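Local structure of Ras-associated and pleckstrin homology domains-containing protein 1 (4GN1) at residues I61-D64 and H65-L68; Q189-R192 and N193-A197; D223-R226 and T227-W231; Q243-M246 and N247-A251. The protein mediates localized membrane signals, is implicated in regulating lamellipodial dynamics and targets EVL and VASP to the leading edge; this chain holds its Ras-associating and PH domains. One frame throughout, in Å; residues are numbered along the deposited sequence.

Contact 1: residues I61-D64 and H65-L68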
loop_
_atom_site.group_PDB
_atom_site.type_symbol
_atom_site.label_atom_id
_atom_site.label_comp_id
_atom_site.label_asym_id
_atom_site.label_seq_id
_atom_site.Cartn_x
_atom_site.Cartn_y
_atom_site.Cartn_z
ATOM N N ILE A 61 -1.786 -1.074 5.054
ATOM C CA ILE A 61 -2.186 0.083 5.815
ATOM C C ILE A 61 -3.276 0.781 5.012
ATOM O O ILE A 61 -3.059 1.150 3.868
ATOM C CB ILE A 61 -1.000 1.030 6.034
ATOM C CG1 ILE A 61 0.144 0.292 6.716
ATOM C CG2 ILE A 61 -1.419 2.285 6.815
ATOM C CD1 ILE A 61 1.516 0.810 6.336
ATOM N N PHE A 62 -4.464 0.908 5.596
ATOM C CA PHE A 62 -5.562 1.641 4.968
ATOM C C PHE A 62 -5.110 3.052 4.724
ATOM O O PHE A 62 -4.331 3.578 5.518
ATOM C CB PHE A 62 -6.749 1.735 5.919
ATOM C CG PHE A 62 -7.491 0.459 6.097
ATOM C CD1 PHE A 62 -8.220 -0.083 5.058
ATOM C CD2 PHE A 62 -7.472 -0.196 7.309
ATOM C CE1 PHE A 62 -8.921 -1.257 5.221
ATOM C CE2 PHE A 62 -8.183 -1.371 7.483
ATOM C CZ PHE A 62 -8.913 -1.895 6.440
ATOM N N GLU A 63 -5.595 3.672 3.645
ATOM C CA GLU A 63 -5.463 5.117 3.535
ATOM C C GLU A 63 -6.551 5.768 4.399
ATOM O O GLU A 63 -7.678 5.249 4.543
ATOM C CB GLU A 63 -5.533 5.608 2.080
ATOM C CG GLU A 63 -4.711 4.792 1.072
ATOM C CD GLU A 63 -3.207 4.747 1.360
ATOM O OE1 GLU A 63 -2.580 3.745 0.917
ATOM O OE2 GLU A 63 -2.635 5.698 1.974
ATOM N N ASP A 64 -6.196 6.912 4.967
ATOM C CA ASP A 64 -7.003 7.555 6.005
ATOM C C ASP A 64 -8.347 8.086 5.552
ATOM O O ASP A 64 -9.260 8.294 6.363
ATOM C CB ASP A 64 -6.176 8.648 6.661
ATOM C CG ASP A 64 -5.092 8.072 7.531
ATOM O OD1 ASP A 64 -5.226 6.876 7.902
ATOM O OD2 ASP A 64 -4.113 8.802 7.823
ATOM N N HIS A 65 -8.472 8.266 4.250
ATOM C CA HIS A 65 -9.697 8.732 3.650
ATOM C C HIS A 65 -10.706 7.660 3.405
ATOM O O HIS A 65 -11.786 7.950 2.902
ATOM C CB HIS A 65 -9.380 9.418 2.327
ATOM C CG HIS A 65 -8.921 8.480 1.220
ATOM N ND1 HIS A 65 -9.710 8.156 0.150
ATOM C CD2 HIS A 65 -7.709 7.869 0.996
ATOM C CE1 HIS A 65 -9.037 7.370 -0.689
ATOM N NE2 HIS A 65 -7.813 7.173 -0.167
ATOM N N GLU A 66 -10.365 6.417 3.716
ATOM C CA GLU A 66 -11.194 5.292 3.304
ATOM C C GLU A 66 -12.293 5.070 4.320
ATOM O O GLU A 66 -12.061 5.200 5.542
ATOM C CB GLU A 66 -10.364 4.005 3.158
ATOM C CG GLU A 66 -9.389 4.040 1.999
ATOM C CD GLU A 66 -8.799 2.680 1.697
ATOM O OE1 GLU A 66 -9.530 1.824 1.097
ATOM O OE2 GLU A 66 -7.604 2.486 2.026
ATOM N N ASN A 67 -13.474 4.736 3.807
ATOM C CA ASN A 67 -14.583 4.355 4.644
ATOM C C ASN A 67 -14.256 2.963 5.218
ATOM O O ASN A 67 -14.075 1.985 4.482
ATOM C CB ASN A 67 -15.870 4.384 3.815
ATOM C CG ASN A 67 -17.127 4.205 4.652
ATOM O OD1 ASN A 67 -17.417 3.110 5.142
ATOM N ND2 ASN A 67 -17.887 5.260 4.803
ATOM N N LEU A 68 -14.110 2.886 6.538
ATOM C CA LEU A 68 -13.776 1.617 7.176
ATOM C C LEU A 68 -14.849 0.539 6.976
ATOM O O LEU A 68 -14.554 -0.591 6.530
ATOM C CB LEU A 68 -13.478 1.804 8.671
ATOM C CG LEU A 68 -13.028 0.521 9.407
ATOM C CD1 LEU A 68 -11.842 -0.149 8.680
ATOM C CD2 LEU A 68 -12.717 0.794 10.878
#
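With CG anti to its own carbonyl carbon (chi1 -68°) and the chain extended beyond it, Glu66 folds its carboxylate back over the type I beta turn from Glu63 to Glu66, in the ubiquitin-like Ras-associating domain. The turn closes twice. Glu66 N donates to Glu63 O at 3.0 Å, and Glu66 OE2 accepts from Glu63 N at 2.8 Å through its anti lone pair, the one directed away from OE1. A glutamate suits the place because its chain is long enough to span the turn and reach the backbone N at its start. The same oxygen forms a salt bridge with Arg60, while OE1 takes a hydrogen bond from Asn71, so both ends of the carboxylate are held. His65, its CG between backbone N and carbonyl carbon (chi1 70°), lies alongside Glu63 with CD2 3.3 Å from Glu63 CB. One face of the imidazole has Glu66 CG over its centre. The carboxylates of Glu63 and Asp64 lead away to partners outside the turn, Glu63 to Arg236 and Asp64 to Arg29 and Lys91, which should offset this local negative charge. Next to the turn, Phe62 and Leu68 cross at about a right angle. Leu68 CD1 comes within 4.0 Å of Phe62 CE2, and Glu66 OE2 lies at the ring's edge, 4.0 Å from Phe62 CD1.

Contact 2: residues Q189-R192 and N193-A197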
loop_
_atom_site.group_PDB
_atom_site.type_symbol
_atom_site.label_atom_id
_atom_site.label_comp_id
_atom_site.label_asym_id
_atom_site.label_seq_id
_atom_site.Cartn_x
_atom_site.Cartn_y
_atom_site.Cartn_z
ATOM N N GLN A 189 3.709 -11.279 3.931
ATOM C CA GLN A 189 4.435 -11.604 5.163
ATOM C C GLN A 189 5.075 -12.958 5.055
ATOM O O GLN A 189 4.365 -13.975 4.968
ATOM C CB GLN A 189 3.502 -11.581 6.386
ATOM C CG GLN A 189 2.948 -10.201 6.712
ATOM C CD GLN A 189 4.001 -9.124 6.484
ATOM O OE1 GLN A 189 5.115 -9.177 7.046
ATOM N NE2 GLN A 189 3.670 -8.151 5.631
ATOM N N ASP A 190 6.409 -12.972 5.054
ATOM C CA ASP A 190 7.162 -14.218 5.080
ATOM C C ASP A 190 6.904 -15.068 3.822
ATOM O O ASP A 190 6.713 -16.284 3.880
ATOM C CB ASP A 190 6.852 -15.001 6.364
ATOM C CG ASP A 190 7.768 -16.201 6.548
ATOM O OD1 ASP A 190 7.260 -17.270 6.952
ATOM O OD2 ASP A 190 8.987 -16.089 6.255
ATOM N N TYR A 191 6.907 -14.408 2.674
ATOM C CA TYR A 191 6.648 -15.073 1.404
ATOM C C TYR A 191 7.823 -15.963 0.985
ATOM O O TYR A 191 7.659 -16.906 0.193
ATOM C CB TYR A 191 6.254 -14.037 0.333
ATOM C CG TYR A 191 4.775 -13.685 0.357
ATOM C CD1 TYR A 191 3.971 -14.059 1.434
ATOM C CD2 TYR A 191 4.181 -12.978 -0.699
ATOM C CE1 TYR A 191 2.621 -13.762 1.446
ATOM C CE2 TYR A 191 2.840 -12.658 -0.690
ATOM C CZ TYR A 191 2.057 -13.051 0.379
ATOM O OH TYR A 191 0.711 -12.755 0.410
ATOM N N ARG A 192 8.998 -15.642 1.527
ATOM C CA ARG A 192 10.173 -16.502 1.473
ATOM C C ARG A 192 9.795 -17.958 1.654
ATOM O O ARG A 192 10.112 -18.803 0.826
ATOM C CB ARG A 192 11.129 -16.111 2.595
ATOM C CG ARG A 192 12.351 -15.342 2.138
ATOM C CD ARG A 192 13.203 -16.224 1.255
ATOM N NE ARG A 192 14.610 -16.086 1.605
ATOM C CZ ARG A 192 15.614 -16.688 0.976
ATOM N NH1 ARG A 192 15.397 -17.491 -0.065
ATOM N NH2 ARG A 192 16.845 -16.483 1.403
ATOM N N ASN A 193 9.102 -18.225 2.755
ATOM C CA ASN A 193 8.634 -19.552 3.106
ATOM C C ASN A 193 7.322 -19.994 2.422
ATOM O O ASN A 193 7.281 -21.045 1.781
ATOM C CB ASN A 193 8.497 -19.644 4.620
ATOM C CG ASN A 193 9.825 -19.541 5.335
ATOM O OD1 ASN A 193 10.798 -20.195 4.971
ATOM N ND2 ASN A 193 9.864 -18.731 6.379
ATOM N N LYS A 194 6.266 -19.193 2.559
ATOM C CA LYS A 194 4.931 -19.554 2.071
ATOM C C LYS A 194 4.825 -19.710 0.545
ATOM O O LYS A 194 4.088 -20.577 0.074
ATOM C CB LYS A 194 3.845 -18.592 2.621
ATOM C CG LYS A 194 2.449 -18.798 2.031
ATOM C CD LYS A 194 1.332 -18.256 2.904
ATOM C CE LYS A 194 0.015 -18.974 2.612
ATOM N NZ LYS A 194 0.128 -20.468 2.645
ATOM N N TYR A 195 5.555 -18.900 -0.219
ATOM C CA TYR A 195 5.511 -18.986 -1.681
ATOM C C TYR A 195 6.865 -19.225 -2.336
ATOM O O TYR A 195 7.004 -19.143 -3.561
ATOM C CB TYR A 195 4.826 -17.745 -2.282
ATOM C CG TYR A 195 3.335 -17.690 -2.012
ATOM C CD1 TYR A 195 2.470 -18.640 -2.571
ATOM C CD2 TYR A 195 2.786 -16.705 -1.182
ATOM C CE1 TYR A 195 1.103 -18.604 -2.319
ATOM C CE2 TYR A 195 1.413 -16.658 -0.918
ATOM C CZ TYR A 195 0.577 -17.606 -1.494
ATOM O OH TYR A 195 -0.779 -17.584 -1.248
ATOM N N LYS A 196 7.865 -19.521 -1.516
ATOM C CA LYS A 196 9.253 -19.754 -1.975
ATOM C C LYS A 196 9.802 -18.572 -2.785
ATOM O O LYS A 196 10.534 -18.742 -3.756
ATOM C CB LYS A 196 9.392 -21.107 -2.705
ATOM C CG LYS A 196 8.934 -22.312 -1.885
ATOM C CD LYS A 196 9.289 -22.153 -0.407
ATOM C CE LYS A 196 9.203 -23.449 0.391
ATOM N NZ LYS A 196 9.164 -23.159 1.855
ATOM N N ALA A 197 9.411 -17.375 -2.350
ATOM C CA ALA A 197 9.890 -16.108 -2.885
ATOM C C ALA A 197 11.411 -16.012 -2.799
ATOM O O ALA A 197 12.016 -16.484 -1.822
ATOM C CB ALA A 197 9.251 -14.962 -2.126
#
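Tyr191 O is gripped by two backbone donors, Tyr195 N at 2.9 Å and Ala197 N at 3.1 Å, which reach it from opposite faces of its carbonyl plane. This double acceptance closes the short helix 191-194 of the PH domain: Tyr195 N makes the i+4 bond, and Ala197 N, six residues on from Tyr191, a further one. Lys196 lies between them in the left-handed helical region, and its CA-H points at Arg192 O. At the start of the helix Asp190 occupies the N-cap position, yet its carboxylate makes no capping bond to the backbone. With CG anti to the backbone N (chi1 -171°), it reaches instead for the Asn193 amide, whose ND2 donates to OD1 at 3.0 Å along an almost straight line. That bond uses the syn lone pair of OD1 and lies in the amide plane, although carboxylate and amide are turned 72° apart; ND2 also makes a weak hydrogen bond to OD2. On the buried side Tyr191 and Tyr195 lie side by side in a T-shaped stack, the edge of Tyr195 against the face of Tyr191, with planes at 83° and centroids 5.0 Å apart. Tyr191, phosphorylated by ABL1 but unmodified here, suits its place because the ring can be buried while the hydroxyl bonds to Leu56 O of the Ras-associating domain. Ala197, whose small methyl lets the chain pass close, sets its CB 4.0 Å from Tyr191 CB. At this same C-terminal end Lys196 NZ curls back to donate to Asn193 O at 2.8 Å.

Contact 3: residues D223-R226 and T227-W231; sequences DDVR and TLHQW
Asp224 OD1 receives both Thr227 N, at 3.0 Å, and Thr227 OG1, at 2.9 Å, in an N-terminal cap of helix 225-240, the C-terminal helix of the PH fold. The backbone N comes almost straight on to the oxygen, whereas the hydroxyl meets it from above the carboxylate plane. Aspartate fits the N-cap because its short carboxylate, with CG between backbone N and carbonyl carbon (chi1 58°), can bend back to the amide of the first turn. Its negative charge should also be favoured by the helix dipole. Threonine adds a second donor from the same residue. Val225 CG2 lies beside the ring of His229, one turn on, 3.8 Å from CE1, while Val225 O sits over one face of that imidazole. Arg226 bends at chi2 (68°) and swings its guanidinium across Gln230, whose OE1 stands over one face, 3.1 Å from NH1, with the two planes 78° apart. The angle is too poor for a hydrogen bond, so the contact is one of packing and electrostatics. The guanidinium is positioned from beyond the helix, by a hydrogen bond from NH2 to Asn100 O and a cation-pi contact with Tyr101; Lys106 likewise holds Asp224 OD2 in a salt bridge. On the side toward the strands, Thr227 and the buried Trp231 touch Leu138 of strand 135-141, and Trp231 reaches on to Phe153 and Leu155 of strand 148-156.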
loop_
_atom_site.group_PDB
_atom_site.type_symbol
_atom_site.label_atom_id
_atom_site.label_comp_id
_atom_site.label_asym_id
_atom_site.label_seq_id
_atom_site.Cartn_x
_atom_site.Cartn_y
_atom_site.Cartn_z
ATOM N N ASP A 223 14.153 -6.892 -5.165
ATOM C CA ASP A 223 15.546 -7.207 -4.815
ATOM C C ASP A 223 15.894 -6.869 -3.369
ATOM O O ASP A 223 16.671 -7.590 -2.738
ATOM C CB ASP A 223 16.545 -6.492 -5.752
ATOM C CG ASP A 223 16.791 -7.253 -7.052
ATOM O OD1 ASP A 223 17.192 -6.604 -8.053
ATOM O OD2 ASP A 223 16.584 -8.492 -7.084
ATOM N N ASP A 224 15.311 -5.777 -2.864
ATOM C CA ASP A 224 15.699 -5.178 -1.587
ATOM C C ASP A 224 14.590 -4.253 -1.067
ATOM O O ASP A 224 13.561 -4.086 -1.727
ATOM C CB ASP A 224 17.055 -4.458 -1.718
ATOM C CG ASP A 224 17.048 -3.381 -2.786
ATOM O OD1 ASP A 224 16.067 -2.623 -2.872
ATOM O OD2 ASP A 224 18.028 -3.276 -3.542
ATOM N N VAL A 225 14.781 -3.654 0.104
ATOM C CA VAL A 225 13.659 -2.986 0.790
ATOM C C VAL A 225 13.348 -1.623 0.160
ATOM O O VAL A 225 12.210 -1.117 0.241
ATOM C CB VAL A 225 13.880 -2.921 2.325
ATOM C CG1 VAL A 225 14.802 -1.775 2.714
ATOM C CG2 VAL A 225 12.557 -2.834 3.065
ATOM N N ARG A 226 14.366 -1.061 -0.488
ATOM C CA ARG A 226 14.265 0.181 -1.229
ATOM C C ARG A 226 13.340 0.034 -2.441
ATOM O O ARG A 226 12.402 0.814 -2.620
ATOM C CB ARG A 226 15.676 0.612 -1.665
ATOM C CG ARG A 226 15.824 2.059 -2.102
ATOM C CD ARG A 226 15.648 3.041 -0.945
ATOM N NE ARG A 226 15.740 4.424 -1.424
ATOM C CZ ARG A 226 14.714 5.136 -1.891
ATOM N NH1 ARG A 226 13.488 4.620 -1.940
ATOM N NH2 ARG A 226 14.920 6.380 -2.314
ATOM N N THR A 227 13.609 -0.968 -3.272
ATOM C CA THR A 227 12.783 -1.240 -4.462
ATOM C C THR A 227 11.336 -1.491 -4.031
ATOM O O THR A 227 10.405 -0.970 -4.640
ATOM C CB THR A 227 13.299 -2.459 -5.269
ATOM O OG1 THR A 227 14.720 -2.377 -5.413
ATOM C CG2 THR A 227 12.661 -2.514 -6.659
ATOM N N LEU A 228 11.164 -2.279 -2.977
ATOM C CA LEU A 228 9.854 -2.491 -2.395
ATOM C C LEU A 228 9.162 -1.166 -2.057
ATOM O O LEU A 228 8.006 -0.960 -2.439
ATOM C CB LEU A 228 9.931 -3.415 -1.174
ATOM C CG LEU A 228 8.642 -3.704 -0.402
ATOM C CD1 LEU A 228 7.589 -4.383 -1.279
ATOM C CD2 LEU A 228 8.924 -4.529 0.853
ATOM N N HIS A 229 9.879 -0.253 -1.397
ATOM C CA HIS A 229 9.296 1.027 -0.990
ATOM C C HIS A 229 8.955 1.925 -2.141
ATOM O O HIS A 229 7.860 2.528 -2.177
ATOM C CB HIS A 229 10.159 1.734 0.052
ATOM C CG HIS A 229 10.131 1.066 1.418
ATOM N ND1 HIS A 229 11.104 1.241 2.339
ATOM C CD2 HIS A 229 9.219 0.169 1.978
ATOM C CE1 HIS A 229 10.823 0.511 3.432
ATOM N NE2 HIS A 229 9.666 -0.142 3.210
ATOM N N GLN A 230 9.849 2.010 -3.112
ATOM C CA GLN A 230 9.583 2.825 -4.288
ATOM C C GLN A 230 8.337 2.329 -5.034
ATOM O O GLN A 230 7.442 3.115 -5.369
ATOM C CB GLN A 230 10.820 2.872 -5.185
ATOM C CG GLN A 230 11.922 3.774 -4.629
ATOM C CD GLN A 230 13.226 3.760 -5.438
ATOM O OE1 GLN A 230 14.302 3.960 -4.879
ATOM N NE2 GLN A 230 13.137 3.538 -6.745
ATOM N N TRP A 231 8.257 1.017 -5.250
ATOM C CA TRP A 231 7.131 0.437 -5.990
ATOM C C TRP A 231 5.781 0.600 -5.339
ATOM O O TRP A 231 4.806 1.010 -6.002
ATOM C CB TRP A 231 7.395 -1.021 -6.348
ATOM C CG TRP A 231 8.170 -1.165 -7.637
ATOM C CD1 TRP A 231 9.519 -1.439 -7.790
ATOM C CD2 TRP A 231 7.658 -1.023 -8.995
ATOM N NE1 TRP A 231 9.856 -1.495 -9.106
ATOM C CE2 TRP A 231 8.795 -1.246 -9.883
ATOM C CE3 TRP A 231 6.413 -0.754 -9.546
ATOM C CZ2 TRP A 231 8.676 -1.183 -11.260
ATOM C CZ3 TRP A 231 6.304 -0.700 -10.944
ATOM C CH2 TRP A 231 7.412 -0.915 -11.776
#

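Contact 4: residues Q243-M246 and N247-A251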
loop_
_atom_site.group_PDB
_atom_site.type_symbol
_atom_site.label_atom_id
_atom_site.label_comp_id
_atom_site.label_asym_id
_atom_site.label_seq_id
_atom_site.Cartn_x
_atom_site.Cartn_y
_atom_site.Cartn_z
ATOM N N GLN A 243 -5.346 12.875 -3.401
ATOM C CA GLN A 243 -5.987 12.446 -2.169
ATOM C C GLN A 243 -4.979 11.969 -1.100
ATOM O O GLN A 243 -5.187 12.228 0.093
ATOM C CB GLN A 243 -7.024 11.368 -2.494
ATOM C CG GLN A 243 -7.767 10.796 -1.290
ATOM C CD GLN A 243 -8.667 11.808 -0.610
ATOM O OE1 GLN A 243 -8.299 12.381 0.401
ATOM N NE2 GLN A 243 -9.835 12.033 -1.165
ATOM N N LEU A 244 -3.893 11.290 -1.513
ATOM C CA LEU A 244 -2.806 10.946 -0.572
ATOM C C LEU A 244 -2.282 12.187 0.111
ATOM O O LEU A 244 -2.193 12.219 1.348
ATOM C CB LEU A 244 -1.631 10.219 -1.228
ATOM C CG LEU A 244 -1.757 8.744 -1.607
ATOM C CD1 LEU A 244 -0.422 8.213 -2.134
ATOM C CD2 LEU A 244 -2.280 7.894 -0.445
ATOM N N TYR A 245 -1.980 13.211 -0.694
ATOM C CA TYR A 245 -1.492 14.500 -0.196
ATOM C C TYR A 245 -2.442 15.162 0.767
ATOM O O TYR A 245 -2.022 15.671 1.801
ATOM C CB TYR A 245 -1.179 15.470 -1.344
ATOM C CG TYR A 245 -0.453 16.759 -0.929
ATOM C CD1 TYR A 245 0.674 16.728 -0.092
ATOM C CD2 TYR A 245 -0.874 18.008 -1.409
ATOM C CE1 TYR A 245 1.344 17.897 0.270
ATOM C CE2 TYR A 245 -0.201 19.179 -1.066
ATOM C CZ TYR A 245 0.905 19.119 -0.227
ATOM O OH TYR A 245 1.562 20.287 0.127
ATOM N N MET A 246 -3.722 15.158 0.428
ATOM C CA MET A 246 -4.733 15.665 1.336
ATOM C C MET A 246 -4.777 14.880 2.649
ATOM O O MET A 246 -5.013 15.473 3.717
ATOM C CB MET A 246 -6.095 15.664 0.663
ATOM C CG MET A 246 -6.121 16.476 -0.631
ATOM S SD MET A 246 -7.755 16.437 -1.391
ATOM C CE MET A 246 -8.774 17.123 -0.069
ATOM N N ASN A 247 -4.539 13.569 2.589
ATOM C CA ASN A 247 -4.507 12.777 3.819
ATOM C C ASN A 247 -3.382 13.229 4.714
ATOM O O ASN A 247 -3.570 13.419 5.921
ATOM C CB ASN A 247 -4.377 11.285 3.536
ATOM C CG ASN A 247 -5.612 10.713 2.881
ATOM O OD1 ASN A 247 -6.641 11.379 2.769
ATOM N ND2 ASN A 247 -5.518 9.474 2.444
ATOM N N TYR A 248 -2.214 13.417 4.101
ATOM C CA TYR A 248 -1.010 13.829 4.819
ATOM C C TYR A 248 -1.206 15.210 5.467
ATOM O O TYR A 248 -1.006 15.364 6.669
ATOM C CB TYR A 248 0.204 13.771 3.879
ATOM C CG TYR A 248 1.485 14.337 4.460
ATOM C CD1 TYR A 248 2.168 13.677 5.472
ATOM C CD2 TYR A 248 2.014 15.543 3.983
ATOM C CE1 TYR A 248 3.330 14.198 6.008
ATOM C CE2 TYR A 248 3.184 16.078 4.513
ATOM C CZ TYR A 248 3.826 15.400 5.527
ATOM O OH TYR A 248 4.967 15.915 6.058
ATOM N N GLN A 249 -1.644 16.188 4.670
ATOM C CA GLN A 249 -1.918 17.544 5.153
ATOM C C GLN A 249 -2.861 17.503 6.356
ATOM O O GLN A 249 -2.625 18.181 7.352
ATOM C CB GLN A 249 -2.537 18.415 4.050
ATOM C CG GLN A 249 -1.667 18.711 2.837
ATOM C CD GLN A 249 -0.887 20.017 2.938
ATOM O OE1 GLN A 249 0.316 20.048 2.667
ATOM N NE2 GLN A 249 -1.563 21.103 3.312
ATOM N N GLU A 250 -3.921 16.699 6.258
ATOM C CA GLU A 250 -4.898 16.548 7.329
ATOM C C GLU A 250 -4.326 15.826 8.548
ATOM O O GLU A 250 -4.658 16.158 9.677
ATOM C CB GLU A 250 -6.125 15.810 6.806
ATOM C CG GLU A 250 -7.328 15.814 7.743
ATOM C CD GLU A 250 -8.580 15.226 7.102
ATOM O OE1 GLU A 250 -9.440 14.699 7.835
ATOM O OE2 GLU A 250 -8.719 15.293 5.860
ATOM N N ALA A 251 -3.466 14.843 8.320
ATOM C CA ALA A 251 -2.929 14.034 9.414
ATOM C C ALA A 251 -1.972 14.828 10.303
ATOM O O ALA A 251 -1.876 14.585 11.513
ATOM C CB ALA A 251 -2.227 12.794 8.865
#
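Tyr245 and Gln249, one turn apart on the amphipathic helix 242-251, meet with Gln249 CG over the centre of the phenol ring, 4.0 Å from its centroid, in a CH-pi contact. The glutamine chain, bent at chi2 (-93°), carries its amide past the ring, bringing OE1 to 2.8 Å from Tyr245 OH. Tyr245 places CG anti to its backbone N (chi1 -171°), which lays the ring along the helix toward this partner. On the same side Tyr248 turns its edge to Tyr245, a looser apolar contact of 4.4 Å between CD2 and Tyr245 CE1. Gln249 thus covers the ring with its aliphatic chain although the residue itself is exposed. By contrast, Met246 and Glu250 form the loose side: flexible or polar chains suit it, and there Glu250 N still bonds to Met246 O at 3.0 Å. The inner side faces the rest of the chain. Leu244 and Asn247 meet Glu63 and His65 of the Ras-associating domain, Leu244 and Tyr245 rest on Phe95 of helix 93-96, Tyr248 stacks on that same phenylalanine, and Ala251 packs against Arg29 of helix 28-39.

Overall arrangement
The contacts follow one another along the chain, but only contacts 1 and 4 touch. Their centres lie about 11 Å apart, and the Ras-associating turn packs directly on helix 242-251, which follows the PH helix 225-240. Contacts 2 and 3, both in the PH domain, have centres about 16 Å apart. Each is well separated from contact 1, at about 27 and 23 Å between centres. Bonds beyond the contacts bridge the domains: Glu63 of contact 1 pairs with Arg236, and Tyr191 of contact 2 with Leu56. A malonate ion, probably from the crystallisation liquor, lies about 4 Å from the side chain of Phe62 in contact 1.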